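Local coordinates for hypothetical protein Atu0636 (Agrobacterium tumefaciens, PDB 2OZV) that probably transfers methyl groups from S-adenosylmethionine to oxygen atoms of an unknown substrate, as a predicted O-methyltransferase, at residues 187-193 with 215-221; 63-69 with 92-98; 32-36 with 117-121; 150-156 with 181-186. All coordinates share one frame; numbering follows the deposited sequence.

Contact 1: 187-193 with 215-221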
loop_
_atom_site.group_PDB
_atom_site.type_symbol
_atom_site.label_atom_id
_atom_site.label_comp_id
_atom_site.label_asym_id
_atom_site.label_seq_id
_atom_site.Cartn_x
_atom_site.Cartn_y
_atom_site.Cartn_z
ATOM N N GLY B 187 -10.065 12.196 0.729
ATOM C CA GLY B 187 -10.494 10.786 0.749
ATOM C C GLY B 187 -10.573 10.237 -0.658
ATOM O O GLY B 187 -10.043 10.839 -1.599
ATOM N N GLY B 188 -11.196 9.070 -0.812
ATOM C CA GLY B 188 -11.148 8.378 -2.095
ATOM C C GLY B 188 -9.733 8.166 -2.629
ATOM O O GLY B 188 -9.510 8.230 -3.843
ATOM N N LEU B 189 -8.766 7.912 -1.741
ATOM C CA LEU B 189 -7.379 7.677 -2.200
ATOM C C LEU B 189 -7.346 6.553 -3.199
ATOM O O LEU B 189 -7.974 5.490 -2.990
ATOM C CB LEU B 189 -6.439 7.335 -1.033
ATOM C CG LEU B 189 -5.803 8.557 -0.331
ATOM C CD1 LEU B 189 -6.847 9.446 0.337
ATOM C CD2 LEU B 189 -4.772 8.073 0.733
ATOM N N GLU B 190 -6.627 6.795 -4.289
ATOM C CA GLU B 190 -6.260 5.738 -5.219
ATOM C C GLU B 190 -4.756 5.633 -5.205
ATOM O O GLU B 190 -4.053 6.633 -5.485
ATOM C CB GLU B 190 -6.697 6.088 -6.644
ATOM C CG GLU B 190 -8.171 5.875 -6.905
ATOM C CD GLU B 190 -8.515 5.960 -8.393
ATOM O OE1 GLU B 190 -7.587 6.006 -9.263
ATOM O OE2 GLU B 190 -9.718 5.933 -8.668
ATOM N N ILE B 191 -4.249 4.444 -4.899
ATOM C CA ILE B 191 -2.801 4.229 -4.795
ATOM C C ILE B 191 -2.374 3.314 -5.925
ATOM O O ILE B 191 -2.902 2.201 -6.050
ATOM C CB ILE B 191 -2.456 3.570 -3.425
ATOM C CG1 ILE B 191 -2.963 4.454 -2.251
ATOM C CG2 ILE B 191 -0.958 3.272 -3.346
ATOM C CD1 ILE B 191 -2.719 3.818 -0.828
ATOM N N THR B 192 -1.423 3.769 -6.737
ATOM C CA THR B 192 -0.940 2.967 -7.837
ATOM C C THR B 192 0.568 2.725 -7.643
ATOM O O THR B 192 1.377 3.661 -7.727
ATOM C CB THR B 192 -1.197 3.676 -9.190
ATOM O OG1 THR B 192 -2.587 3.983 -9.321
ATOM C CG2 THR B 192 -0.737 2.765 -10.342
ATOM N N LEU B 193 0.938 1.479 -7.355
ATOM C CA LEU B 193 2.363 1.158 -7.247
ATOM C C LEU B 193 3.004 1.084 -8.624
ATOM O O LEU B 193 2.362 0.657 -9.605
ATOM C CB LEU B 193 2.548 -0.185 -6.532
ATOM C CG LEU B 193 2.367 -0.172 -4.983
ATOM C CD1 LEU B 193 3.385 0.776 -4.272
ATOM C CD2 LEU B 193 0.986 0.101 -4.483
ATOM N N ALA B 215 -14.799 8.429 0.893
ATOM C CA ALA B 215 -14.585 7.080 0.341
ATOM C C ALA B 215 -13.300 6.446 0.862
ATOM O O ALA B 215 -12.267 7.141 1.006
ATOM C CB ALA B 215 -14.563 7.120 -1.178
ATOM N N ARG B 216 -13.351 5.140 1.128
ATOM C CA ARG B 216 -12.185 4.392 1.594
ATOM C C ARG B 216 -11.177 4.196 0.465
ATOM O O ARG B 216 -11.531 4.244 -0.718
ATOM C CB ARG B 216 -12.604 3.034 2.158
ATOM C CG ARG B 216 -13.504 3.137 3.366
ATOM C CD ARG B 216 -12.790 2.660 4.616
ATOM N NE ARG B 216 -13.731 2.319 5.680
ATOM C CZ ARG B 216 -14.027 3.119 6.701
ATOM N NH1 ARG B 216 -13.459 4.317 6.797
ATOM N NH2 ARG B 216 -14.897 2.727 7.626
ATOM N N LEU B 217 -9.924 3.963 0.835
ATOM C CA LEU B 217 -8.873 3.874 -0.142
ATOM C C LEU B 217 -9.011 2.664 -1.094
ATOM O O LEU B 217 -9.692 1.650 -0.788
ATOM C CB LEU B 217 -7.504 3.909 0.531
ATOM C CG LEU B 217 -7.019 2.662 1.253
ATOM C CD1 LEU B 217 -6.420 1.591 0.297
ATOM C CD2 LEU B 217 -5.926 3.141 2.226
ATOM N N THR B 218 -8.352 2.786 -2.233
ATOM C CA THR B 218 -8.338 1.768 -3.278
ATOM C C THR B 218 -6.885 1.612 -3.728
ATOM O O THR B 218 -6.198 2.644 -3.922
ATOM C CB THR B 218 -9.172 2.326 -4.481
ATOM O OG1 THR B 218 -10.548 2.366 -4.103
ATOM C CG2 THR B 218 -9.026 1.448 -5.679
ATOM N N PHE B 219 -6.400 0.365 -3.905
ATOM C CA PHE B 219 -5.164 0.160 -4.655
ATOM C C PHE B 219 -5.504 -0.187 -6.084
ATOM O O PHE B 219 -6.126 -1.235 -6.371
ATOM C CB PHE B 219 -4.289 -0.972 -4.050
ATOM C CG PHE B 219 -3.535 -0.577 -2.793
ATOM C CD1 PHE B 219 -4.158 -0.626 -1.539
ATOM C CD2 PHE B 219 -2.195 -0.152 -2.879
ATOM C CE1 PHE B 219 -3.459 -0.259 -0.372
ATOM C CE2 PHE B 219 -1.483 0.188 -1.709
ATOM C CZ PHE B 219 -2.139 0.141 -0.462
ATOM N N ARG B 220 -5.063 0.664 -7.004
ATOM C CA ARG B 220 -5.275 0.406 -8.443
ATOM C C ARG B 220 -4.351 -0.700 -8.931
ATOM O O ARG B 220 -3.327 -0.999 -8.283
ATOM C CB ARG B 220 -4.994 1.696 -9.252
ATOM C CG ARG B 220 -5.953 2.848 -8.941
ATOM C CD ARG B 220 -7.349 2.621 -9.520
ATOM N NE ARG B 220 -7.299 2.307 -10.956
ATOM C CZ ARG B 220 -7.283 3.217 -11.937
ATOM N NH1 ARG B 220 -7.351 4.524 -11.657
ATOM N NH2 ARG B 220 -7.226 2.827 -13.219
ATOM N N ALA B 221 -4.673 -1.312 -10.071
ATOM C CA ALA B 221 -3.707 -2.227 -10.716
ATOM C C ALA B 221 -2.400 -1.442 -10.903
ATOM O O ALA B 221 -2.430 -0.243 -11.193
ATOM C CB ALA B 221 -4.229 -2.736 -12.079
HETATM O O HOH W 1 -10.650 5.120 -3.196
HETATM O O HOH W 2 -9.428 7.212 1.026
HETATM O O HOH W 3 -1.179 -0.397 -6.953
#
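Ile191 lays its CD1 over one face of the Phe219 ring, 4.1 Å from the ring centroid and displaced toward the CZ side, a CH-pi contact. Its CG2 meets Phe219 CE2 at 3.5 Å, because the two side chains leave paired strand positions on the same face of the sheet and run the same way. Leu193 approaches differently: CD2 sits at the ring edge, in plane, 3.6 Å from Phe219 CD2. On the other face Glu190 and Arg220 pair. The Arg220 chain folds back at chi2 and chi3 (-73° and -52°), bringing NH1 within 2.8 Å of Glu190 OE1. That oxygen lies in the guanidinium plane, yet the carboxylate stands almost perpendicular to it. Both groups have a second hold outside, Glu190 OE2 on Asn250 N and Arg220 NH1 on Ala248 O. The backbones are joined in parallel by Thr218 N to Leu189 O, Ile191 N to Thr218 O and Arg220 N to Ile191 O, each 2.8 Å. A water accepts a hydrogen bond from Thr218 OG1 and donates to Leu189 O and Arg216 O. Phe219 also makes backbone bonds to the second subunit and packs on Leu193 of that subunit, so the pair reaches the dimer interface. Within this chain, strand 218-224 is an eighth, parallel strand added beyond strand 186-195, the last of the seven expected of a Rossmann-like class I methyltransferase.

Contact 2: 63-69 with 92-98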
loop_
_atom_site.group_PDB
_atom_site.type_symbol
_atom_site.label_atom_id
_atom_site.label_comp_id
_atom_site.label_asym_id
_atom_site.label_seq_id
_atom_site.Cartn_x
_atom_site.Cartn_y
_atom_site.Cartn_z
ATOM N N VAL B 63 -0.986 27.088 -14.716
ATOM C CA VAL B 63 -0.131 26.451 -13.697
ATOM C C VAL B 63 0.612 27.452 -12.831
ATOM O O VAL B 63 1.173 28.417 -13.359
ATOM C CB VAL B 63 0.860 25.431 -14.334
ATOM C CG1 VAL B 63 1.824 24.811 -13.283
ATOM C CG2 VAL B 63 0.065 24.347 -15.086
ATOM N N THR B 64 0.630 27.207 -11.513
ATOM C CA THR B 64 1.422 28.008 -10.599
ATOM C C THR B 64 2.460 27.097 -9.971
ATOM O O THR B 64 2.093 26.096 -9.339
ATOM C CB THR B 64 0.562 28.671 -9.501
ATOM O OG1 THR B 64 -0.445 29.457 -10.128
ATOM C CG2 THR B 64 1.391 29.626 -8.609
ATOM N N LEU B 65 3.726 27.451 -10.152
ATOM C CA LEU B 65 4.826 26.682 -9.561
ATOM C C LEU B 65 5.280 27.392 -8.293
ATOM O O LEU B 65 5.626 28.582 -8.323
ATOM C CB LEU B 65 6.025 26.524 -10.532
ATOM C CG LEU B 65 5.896 25.959 -11.961
ATOM C CD1 LEU B 65 7.240 26.017 -12.720
ATOM C CD2 LEU B 65 5.329 24.507 -11.979
ATOM N N TYR B 66 5.302 26.658 -7.174
ATOM C CA TYR B 66 5.792 27.229 -5.915
ATOM C C TYR B 66 7.175 26.720 -5.555
ATOM O O TYR B 66 7.411 25.508 -5.530
ATOM C CB TYR B 66 4.827 26.932 -4.754
ATOM C CG TYR B 66 3.513 27.664 -4.886
ATOM C CD1 TYR B 66 3.384 28.985 -4.443
ATOM C CD2 TYR B 66 2.387 27.023 -5.432
ATOM C CE1 TYR B 66 2.156 29.677 -4.544
ATOM C CE2 TYR B 66 1.144 27.713 -5.543
ATOM C CZ TYR B 66 1.048 29.024 -5.082
ATOM O OH TYR B 66 -0.138 29.719 -5.177
ATOM N N GLU B 67 8.070 27.647 -5.241
ATOM C CA GLU B 67 9.433 27.336 -4.812
ATOM C C GLU B 67 9.701 28.035 -3.482
ATOM O O GLU B 67 9.343 29.210 -3.321
ATOM C CB GLU B 67 10.455 27.853 -5.851
ATOM C CG GLU B 67 10.272 27.302 -7.275
ATOM C CD GLU B 67 10.654 25.832 -7.402
ATOM O OE1 GLU B 67 11.005 25.186 -6.397
ATOM O OE2 GLU B 67 10.589 25.314 -8.525
ATOM N N ARG B 68 10.364 27.367 -2.545
ATOM C CA ARG B 68 10.681 28.049 -1.282
ATOM C C ARG B 68 11.758 29.126 -1.472
ATOM O O ARG B 68 11.626 30.267 -0.983
ATOM C CB ARG B 68 11.118 27.058 -0.193
ATOM C CG ARG B 68 10.891 27.531 1.283
ATOM C CD ARG B 68 10.900 29.038 1.529
ATOM N NE ARG B 68 11.128 29.322 2.951
ATOM C CZ ARG B 68 11.314 30.533 3.481
ATOM N NH1 ARG B 68 11.514 30.647 4.791
ATOM N NH2 ARG B 68 11.300 31.624 2.720
ATOM N N SER B 69 12.814 28.801 -2.202
ATOM C CA SER B 69 13.920 29.746 -2.270
ATOM C C SER B 69 13.920 30.611 -3.520
ATOM O O SER B 69 13.470 30.182 -4.592
ATOM C CB SER B 69 15.279 29.043 -2.138
ATOM O OG SER B 69 15.537 28.226 -3.263
ATOM N N ILE B 92 2.532 29.417 -17.187
ATOM C CA ILE B 92 3.198 28.948 -15.979
ATOM C C ILE B 92 3.736 30.143 -15.205
ATOM O O ILE B 92 4.553 30.919 -15.712
ATOM C CB ILE B 92 4.324 27.935 -16.270
ATOM C CG1 ILE B 92 3.710 26.705 -16.984
ATOM C CG2 ILE B 92 4.984 27.521 -14.943
ATOM C CD1 ILE B 92 4.661 25.629 -17.359
ATOM N N GLU B 93 3.264 30.283 -13.981
ATOM C CA GLU B 93 3.713 31.394 -13.143
ATOM C C GLU B 93 4.553 30.801 -12.036
ATOM O O GLU B 93 4.121 29.843 -11.426
ATOM C CB GLU B 93 2.496 32.063 -12.526
ATOM C CG GLU B 93 2.824 33.318 -11.739
ATOM C CD GLU B 93 1.568 33.927 -11.086
ATOM O OE1 GLU B 93 0.452 33.389 -11.201
ATOM O OE2 GLU B 93 1.740 34.974 -10.443
ATOM N N VAL B 94 5.736 31.356 -11.770
ATOM C CA VAL B 94 6.574 30.829 -10.699
ATOM C C VAL B 94 6.496 31.807 -9.535
ATOM O O VAL B 94 6.781 33.003 -9.716
ATOM C CB VAL B 94 8.052 30.712 -11.151
ATOM C CG1 VAL B 94 8.944 30.185 -10.016
ATOM C CG2 VAL B 94 8.152 29.852 -12.405
ATOM N N LEU B 95 6.129 31.298 -8.360
ATOM C CA LEU B 95 6.057 32.112 -7.148
ATOM C C LEU B 95 6.970 31.571 -6.079
ATOM O O LEU B 95 7.108 30.367 -5.923
ATOM C CB LEU B 95 4.634 32.166 -6.594
ATOM C CG LEU B 95 3.565 32.808 -7.497
ATOM C CD1 LEU B 95 2.182 32.636 -6.866
ATOM C CD2 LEU B 95 3.874 34.277 -7.777
ATOM N N GLU B 96 7.593 32.488 -5.352
ATOM C CA GLU B 96 8.363 32.149 -4.161
ATOM C C GLU B 96 7.418 32.043 -2.972
ATOM O O GLU B 96 6.786 33.034 -2.608
ATOM C CB GLU B 96 9.315 33.291 -3.867
ATOM C CG GLU B 96 10.750 32.988 -4.023
ATOM C CD GLU B 96 11.590 34.160 -3.593
ATOM O OE1 GLU B 96 12.010 34.205 -2.409
ATOM O OE2 GLU B 96 11.811 35.039 -4.447
ATOM N N ALA B 97 7.331 30.874 -2.353
ATOM C CA ALA B 97 6.491 30.703 -1.168
ATOM C C ALA B 97 6.901 29.482 -0.395
ATOM O O ALA B 97 7.195 28.442 -0.975
ATOM C CB ALA B 97 5.011 30.590 -1.554
ATOM N N ASP B 98 6.896 29.606 0.922
ATOM C CA ASP B 98 7.112 28.475 1.798
ATOM C C ASP B 98 5.766 27.750 1.922
ATOM O O ASP B 98 4.834 28.287 2.521
ATOM C CB ASP B 98 7.567 28.990 3.158
ATOM C CG ASP B 98 7.748 27.886 4.181
ATOM O OD1 ASP B 98 7.419 26.704 3.910
ATOM O OD2 ASP B 98 8.248 28.215 5.276
HETATM O O HOH W 4 -1.568 31.708 -9.177
#
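A beta-alpha-beta crossover brings Val63 to Glu67 beside Ile92 to Glu96: strand 61-67, helix 70-80 and strand 92-96 form one unit at the end of the Rossmann-like methyltransferase sheet. The strands run parallel with a 24° twist, and their backbones are zipped from Val63 O to Ala97 N. Glu93 and Leu95 each donate an N-H to one neighbour and accept another at the carbonyl. Leu95 N to Leu65 O, 2.8 Å, is the straightest of the five bonds, at 174°. Val63, Leu65, Ile92 and Val94 share a hydrophobic face, covered by helices 49-57 and 70-80; Leu65 CD1 meets Val94 CG2 at 4.0 Å. Glu67, on the same face, ends its strand near a glycine-rich turn that resembles the cofactor-binding turn of Rossmann folds. On the other face Leu95 CD1 touches both Thr64 CG2, at 3.6 Å, and Tyr66 CE1, at 3.8 Å. Ala97 CB adds a contact on Tyr66 CD1, and the phenol reaches out of the pair to bond Gly110 O. A water bonded to Thr64 OG1 extends a weak bond to Glu93 OE1. Past the strands, Arg68 swings CG away from its backbone N (chi1 -155°) and bends at chi2, which carries the guanidinium over Asp98. There Asp98 CB lies over one guanidinium face, 3.6 Å from Arg68 NE; the ion pair is long, and Asp98 OD1 bonds Thr100 OG1.

Contact 3: 32-36 with 117-121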
loop_
_atom_site.group_PDB
_atom_site.type_symbol
_atom_site.label_atom_id
_atom_site.label_comp_id
_atom_site.label_asym_id
_atom_site.label_seq_id
_atom_site.Cartn_x
_atom_site.Cartn_y
_atom_site.Cartn_z
ATOM N N VAL B 32 -3.153 14.442 -13.816
ATOM C CA VAL B 32 -4.128 15.508 -14.049
ATOM C C VAL B 32 -4.898 15.182 -15.327
ATOM O O VAL B 32 -4.443 15.470 -16.426
ATOM C CB VAL B 32 -3.447 16.895 -14.156
ATOM C CG1 VAL B 32 -4.478 18.011 -14.325
ATOM C CG2 VAL B 32 -2.572 17.145 -12.906
ATOM N N ALA B 33 -6.055 14.550 -15.150
ATOM C CA ALA B 33 -6.902 14.135 -16.271
ATOM C C ALA B 33 -8.127 15.037 -16.304
ATOM O O ALA B 33 -9.180 14.667 -15.815
ATOM C CB ALA B 33 -7.322 12.650 -16.113
ATOM N N ASP B 34 -7.996 16.209 -16.900
ATOM C CA ASP B 34 -8.987 17.260 -16.766
ATOM C C ASP B 34 -8.909 18.062 -18.052
ATOM O O ASP B 34 -7.829 18.548 -18.416
ATOM C CB ASP B 34 -8.608 18.141 -15.560
ATOM C CG ASP B 34 -9.706 19.139 -15.154
ATOM O OD1 ASP B 34 -10.565 19.529 -15.985
ATOM O OD2 ASP B 34 -9.703 19.538 -13.969
ATOM N N ASP B 35 -10.038 18.197 -18.745
ATOM C CA ASP B 35 -10.023 18.945 -20.002
ATOM C C ASP B 35 -10.639 20.348 -19.904
ATOM O O ASP B 35 -10.843 21.013 -20.922
ATOM C CB ASP B 35 -10.623 18.116 -21.148
ATOM C CG ASP B 35 -9.809 16.850 -21.455
ATOM O OD1 ASP B 35 -8.551 16.864 -21.357
ATOM O OD2 ASP B 35 -10.441 15.835 -21.801
ATOM N N ARG B 36 -10.904 20.811 -18.682
ATOM C CA ARG B 36 -11.404 22.184 -18.469
ATOM C C ARG B 36 -10.276 23.180 -18.386
ATOM O O ARG B 36 -9.106 22.811 -18.196
ATOM C CB ARG B 36 -12.159 22.326 -17.141
ATOM C CG ARG B 36 -13.257 21.319 -16.824
ATOM C CD ARG B 36 -13.627 21.432 -15.320
ATOM N NE ARG B 36 -12.556 20.956 -14.431
ATOM C CZ ARG B 36 -12.564 21.052 -13.098
ATOM N NH1 ARG B 36 -13.581 21.630 -12.459
ATOM N NH2 ARG B 36 -11.544 20.568 -12.396
ATOM N N HIS B 117 -7.906 23.759 -8.665
ATOM C CA HIS B 117 -8.626 22.531 -9.022
ATOM C C HIS B 117 -7.769 21.283 -8.798
ATOM O O HIS B 117 -8.302 20.186 -8.626
ATOM C CB HIS B 117 -9.047 22.600 -10.486
ATOM C CG HIS B 117 -9.948 23.773 -10.788
ATOM N ND1 HIS B 117 -9.486 24.920 -11.412
ATOM C CD2 HIS B 117 -11.260 23.985 -10.521
ATOM C CE1 HIS B 117 -10.492 25.777 -11.540
ATOM N NE2 HIS B 117 -11.576 25.236 -11.004
ATOM N N HIS B 118 -6.448 21.468 -8.876
ATOM C CA HIS B 118 -5.481 20.382 -8.699
ATOM C C HIS B 118 -4.318 20.914 -7.924
ATOM O O HIS B 118 -3.835 22.036 -8.174
ATOM C CB HIS B 118 -4.951 19.891 -10.063
ATOM C CG HIS B 118 -6.004 19.275 -10.913
ATOM N ND1 HIS B 118 -6.280 17.924 -10.889
ATOM C CD2 HIS B 118 -6.841 19.818 -11.836
ATOM C CE1 HIS B 118 -7.272 17.663 -11.725
ATOM N NE2 HIS B 118 -7.632 18.796 -12.311
ATOM N N VAL B 119 -3.815 20.102 -7.002
ATOM C CA VAL B 119 -2.508 20.353 -6.415
ATOM C C VAL B 119 -1.661 19.103 -6.625
ATOM O O VAL B 119 -2.112 18.002 -6.319
ATOM C CB VAL B 119 -2.585 20.675 -4.905
ATOM C CG1 VAL B 119 -1.207 20.933 -4.344
ATOM C CG2 VAL B 119 -3.496 21.934 -4.692
ATOM N N ILE B 120 -0.486 19.304 -7.192
ATOM C CA ILE B 120 0.451 18.217 -7.427
ATOM C C ILE B 120 1.733 18.362 -6.634
ATOM O O ILE B 120 2.231 19.480 -6.392
ATOM C CB ILE B 120 0.721 18.012 -8.955
ATOM C CG1 ILE B 120 1.661 19.078 -9.538
ATOM C CG2 ILE B 120 -0.623 17.995 -9.747
ATOM C CD1 ILE B 120 1.912 18.901 -11.072
HETATM N N MSE B 121 2.330 17.229 -6.239
HETATM C CA MSE B 121 3.523 17.323 -5.406
HETATM C C MSE B 121 4.394 16.078 -5.519
HETATM O O MSE B 121 3.896 14.959 -5.700
HETATM C CB MSE B 121 3.139 17.547 -3.921
HETATM C CG MSE B 121 2.307 16.393 -3.357
HETATM SE SE MSE B 121 1.858 16.759 -1.443
HETATM C CE MSE B 121 0.757 18.312 -1.597
HETATM O O HOH W 5 -10.657 19.301 -9.784
#
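Asp34 OD2 is gripped twice, by His118 NE2 at 2.8 Å from across the contact and by Arg36 NH2 at 2.6 Å from its own loop. The two donors take different sides of the oxygen: the imidazole N-H meets the anti lone pair, whereas the arginine comes on the syn side. Arg36 holds the carboxylate side-on, with NE 2.9 Å from Asp34 OD1 on its syn lone pair, and the backbone N of Arg36 meets that same oxygen to close an Asx turn. Setting CG opposite the backbone N (chi1 -170°) points the Asp34 carboxylate at the edge of the His118 ring, whose plane it meets at 63°. Val32 covers one face of this ring, CG1 over its centre at 3.7 Å, while its other methyl, CG2, touches Ile120 CG2 at 3.8 Å. A water bonded to His117 O, with a weak bond from Arg36 NH2, lies beyond the opposite face. The loop ahead of strand 38-42 is thereby pinned to strand 116-121. With four good N-H bonds converging on its two oxygens, Asp34 is probably ionised, and its charge would help keep the proton on His118 NE2, while that bond and Val32 help fix the ring's rotation.

Contact 4: 150-156 with 181-186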
loop_
_atom_site.group_PDB
_atom_site.type_symbol
_atom_site.label_atom_id
_atom_site.label_comp_id
_atom_site.label_asym_id
_atom_site.label_seq_id
_atom_site.Cartn_x
_atom_site.Cartn_y
_atom_site.Cartn_z
ATOM N N GLU B 150 2.547 15.808 6.161
ATOM C CA GLU B 150 1.563 16.536 6.944
ATOM C C GLU B 150 1.481 18.018 6.559
ATOM O O GLU B 150 0.390 18.514 6.264
ATOM C CB GLU B 150 1.858 16.383 8.443
ATOM C CG GLU B 150 1.011 17.301 9.344
ATOM C CD GLU B 150 -0.498 17.016 9.277
ATOM O OE1 GLU B 150 -0.922 15.935 8.823
ATOM O OE2 GLU B 150 -1.278 17.895 9.690
ATOM N N ASP B 151 2.619 18.716 6.552
ATOM C CA ASP B 151 2.636 20.151 6.191
ATOM C C ASP B 151 2.142 20.405 4.769
ATOM O O ASP B 151 1.260 21.243 4.550
ATOM C CB ASP B 151 4.036 20.739 6.326
ATOM C CG ASP B 151 4.458 20.948 7.775
ATOM O OD1 ASP B 151 3.591 20.973 8.685
ATOM O OD2 ASP B 151 5.676 21.101 8.004
ATOM N N TRP B 152 2.706 19.679 3.805
ATOM C CA TRP B 152 2.371 19.908 2.404
ATOM C C TRP B 152 0.919 19.554 2.076
ATOM O O TRP B 152 0.265 20.293 1.347
ATOM C CB TRP B 152 3.307 19.122 1.498
ATOM C CG TRP B 152 4.682 19.655 1.393
ATOM C CD1 TRP B 152 5.444 20.201 2.378
ATOM C CD2 TRP B 152 5.482 19.652 0.213
ATOM N NE1 TRP B 152 6.687 20.557 1.877
ATOM C CE2 TRP B 152 6.725 20.223 0.545
ATOM C CE3 TRP B 152 5.250 19.240 -1.103
ATOM C CZ2 TRP B 152 7.750 20.378 -0.391
ATOM C CZ3 TRP B 152 6.270 19.381 -2.031
ATOM C CH2 TRP B 152 7.506 19.941 -1.667
ATOM N N ILE B 153 0.420 18.440 2.625
ATOM C CA ILE B 153 -0.976 18.056 2.393
ATOM C C ILE B 153 -1.961 18.970 3.155
ATOM O O ILE B 153 -3.039 19.272 2.636
ATOM C CB ILE B 153 -1.199 16.531 2.637
ATOM C CG1 ILE B 153 -0.458 15.765 1.520
ATOM C CG2 ILE B 153 -2.690 16.163 2.564
ATOM C CD1 ILE B 153 -0.242 14.253 1.757
ATOM N N ARG B 154 -1.590 19.455 4.340
ATOM C CA ARG B 154 -2.371 20.504 4.991
ATOM C C ARG B 154 -2.515 21.723 4.061
ATOM O O ARG B 154 -3.613 22.217 3.855
ATOM C CB ARG B 154 -1.727 20.934 6.314
ATOM C CG ARG B 154 -2.548 21.919 7.138
ATOM C CD ARG B 154 -1.759 22.367 8.380
ATOM N NE ARG B 154 -0.559 23.079 7.952
ATOM C CZ ARG B 154 0.692 22.746 8.265
ATOM N NH1 ARG B 154 0.936 21.718 9.069
ATOM N NH2 ARG B 154 1.708 23.467 7.777
ATOM N N THR B 155 -1.401 22.187 3.495
ATOM C CA THR B 155 -1.447 23.309 2.536
ATOM C C THR B 155 -2.277 22.944 1.296
ATOM O O THR B 155 -3.106 23.740 0.853
ATOM C CB THR B 155 -0.029 23.770 2.179
ATOM O OG1 THR B 155 0.574 24.329 3.359
ATOM C CG2 THR B 155 -0.050 24.821 1.011
ATOM N N ALA B 156 -2.072 21.743 0.746
ATOM C CA ALA B 156 -2.805 21.324 -0.466
ATOM C C ALA B 156 -4.307 21.426 -0.226
ATOM O O ALA B 156 -5.042 21.915 -1.088
ATOM C CB ALA B 156 -2.418 19.873 -0.918
ATOM N N ALA B 181 -1.559 11.899 6.623
ATOM C CA ALA B 181 -1.599 13.321 6.265
ATOM C C ALA B 181 -2.911 13.656 5.544
ATOM O O ALA B 181 -3.453 14.760 5.700
ATOM C CB ALA B 181 -0.397 13.676 5.388
ATOM N N CYS B 182 -3.425 12.711 4.763
ATOM C CA CYS B 182 -4.719 12.901 4.092
ATOM C C CYS B 182 -5.875 12.970 5.079
ATOM O O CYS B 182 -6.893 13.642 4.805
ATOM C CB CYS B 182 -4.960 11.828 3.030
ATOM S SG CYS B 182 -3.931 12.051 1.548
ATOM N N GLY B 183 -5.764 12.267 6.210
ATOM C CA GLY B 183 -6.839 12.211 7.224
ATOM C C GLY B 183 -7.722 13.448 7.396
ATOM O O GLY B 183 -7.227 14.552 7.616
ATOM N N SER B 184 -9.036 13.251 7.281
ATOM C CA SER B 184 -10.042 14.318 7.421
ATOM C C SER B 184 -9.870 15.497 6.455
ATOM O O SER B 184 -10.497 16.551 6.623
ATOM C CB SER B 184 -10.132 14.820 8.867
ATOM O OG SER B 184 -9.342 15.977 9.044
ATOM N N ARG B 185 -9.025 15.337 5.449
ATOM C CA ARG B 185 -8.888 16.402 4.434
ATOM C C ARG B 185 -9.230 15.900 3.039
ATOM O O ARG B 185 -9.982 16.545 2.297
ATOM C CB ARG B 185 -7.446 16.930 4.381
ATOM C CG ARG B 185 -6.995 17.639 5.628
ATOM C CD ARG B 185 -5.465 17.658 5.681
ATOM N NE ARG B 185 -5.012 18.318 6.900
ATOM C CZ ARG B 185 -3.872 18.053 7.537
ATOM N NH1 ARG B 185 -3.578 18.735 8.644
ATOM N NH2 ARG B 185 -3.029 17.115 7.070
ATOM N N PHE B 186 -8.641 14.746 2.703
ATOM C CA PHE B 186 -8.770 14.106 1.414
ATOM C C PHE B 186 -9.190 12.668 1.613
ATOM O O PHE B 186 -8.726 12.005 2.560
ATOM C CB PHE B 186 -7.430 14.082 0.694
ATOM C CG PHE B 186 -6.977 15.424 0.235
ATOM C CD1 PHE B 186 -7.513 15.984 -0.919
ATOM C CD2 PHE B 186 -6.010 16.138 0.967
ATOM C CE1 PHE B 186 -7.082 17.254 -1.366
ATOM C CE2 PHE B 186 -5.571 17.394 0.535
ATOM C CZ PHE B 186 -6.099 17.957 -0.626
#
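Glu150 and Ala181 bring two helices within 4.6 Å, CA to CA, before the chains diverge. Segment 150-156 is continuous helix; the other leaves its helix at Gly183, and Cys182 O accepts both Arg185 N and Phe186 N as the chain turns into strand 186-195. Ala181 CB fits against the first helix, 3.7 Å from both Glu150 N and Ile153 CD1. Ile153 CG2 lies between Ala181 O (3.5 Å) and Phe186 CD2 (3.7 Å). Ala156 reaches the edge of that ring through its backbone carbon. Arg185, extended from CG to NE, crosses the Glu150 side chain at about a right angle and grips it end-on, NH1 to OE2 at 2.7 Å and NH2 to OE1 at 3.0 Å. The first oxygen lies in the guanidinium plane; the second is met from above the carboxylate plane. NH2 also bonds Ala181 O at 2.8 Å, on a lone pair in the carbonyl plane, and Arg154 CB covers one face of the guanidinium, so its rotation is well fixed. Leu166 on strand 164-170 lies beneath Ala156, Cys182 and Phe186. Neighbouring crossover helices packed on one face of a central sheet are characteristic of the Rossmann-like class I methyltransferase fold.

From the N terminus, contact 3 opens at 32-36 and closes the longest loop, 80 residues on, at 117-121. Contact 2 opens and closes wholly within it, joining the two strands at one end of the sheet. Contacts 4 and 1 then follow in series; no loops cross. Met121 and Val119 pack on Trp152, Ile153 and Ala156, so contact 3 touches contact 4 where strand 116-121 lies under helix 148-159. Contact 4 ends at residue 186, immediately before contact 1 begins, and Cys182 meets Leu189 there. Contacts 1 and 2 lie on opposite sides of the chain's centre, their own centres about 28 Å apart, with contact 3 between the sheet's two ends.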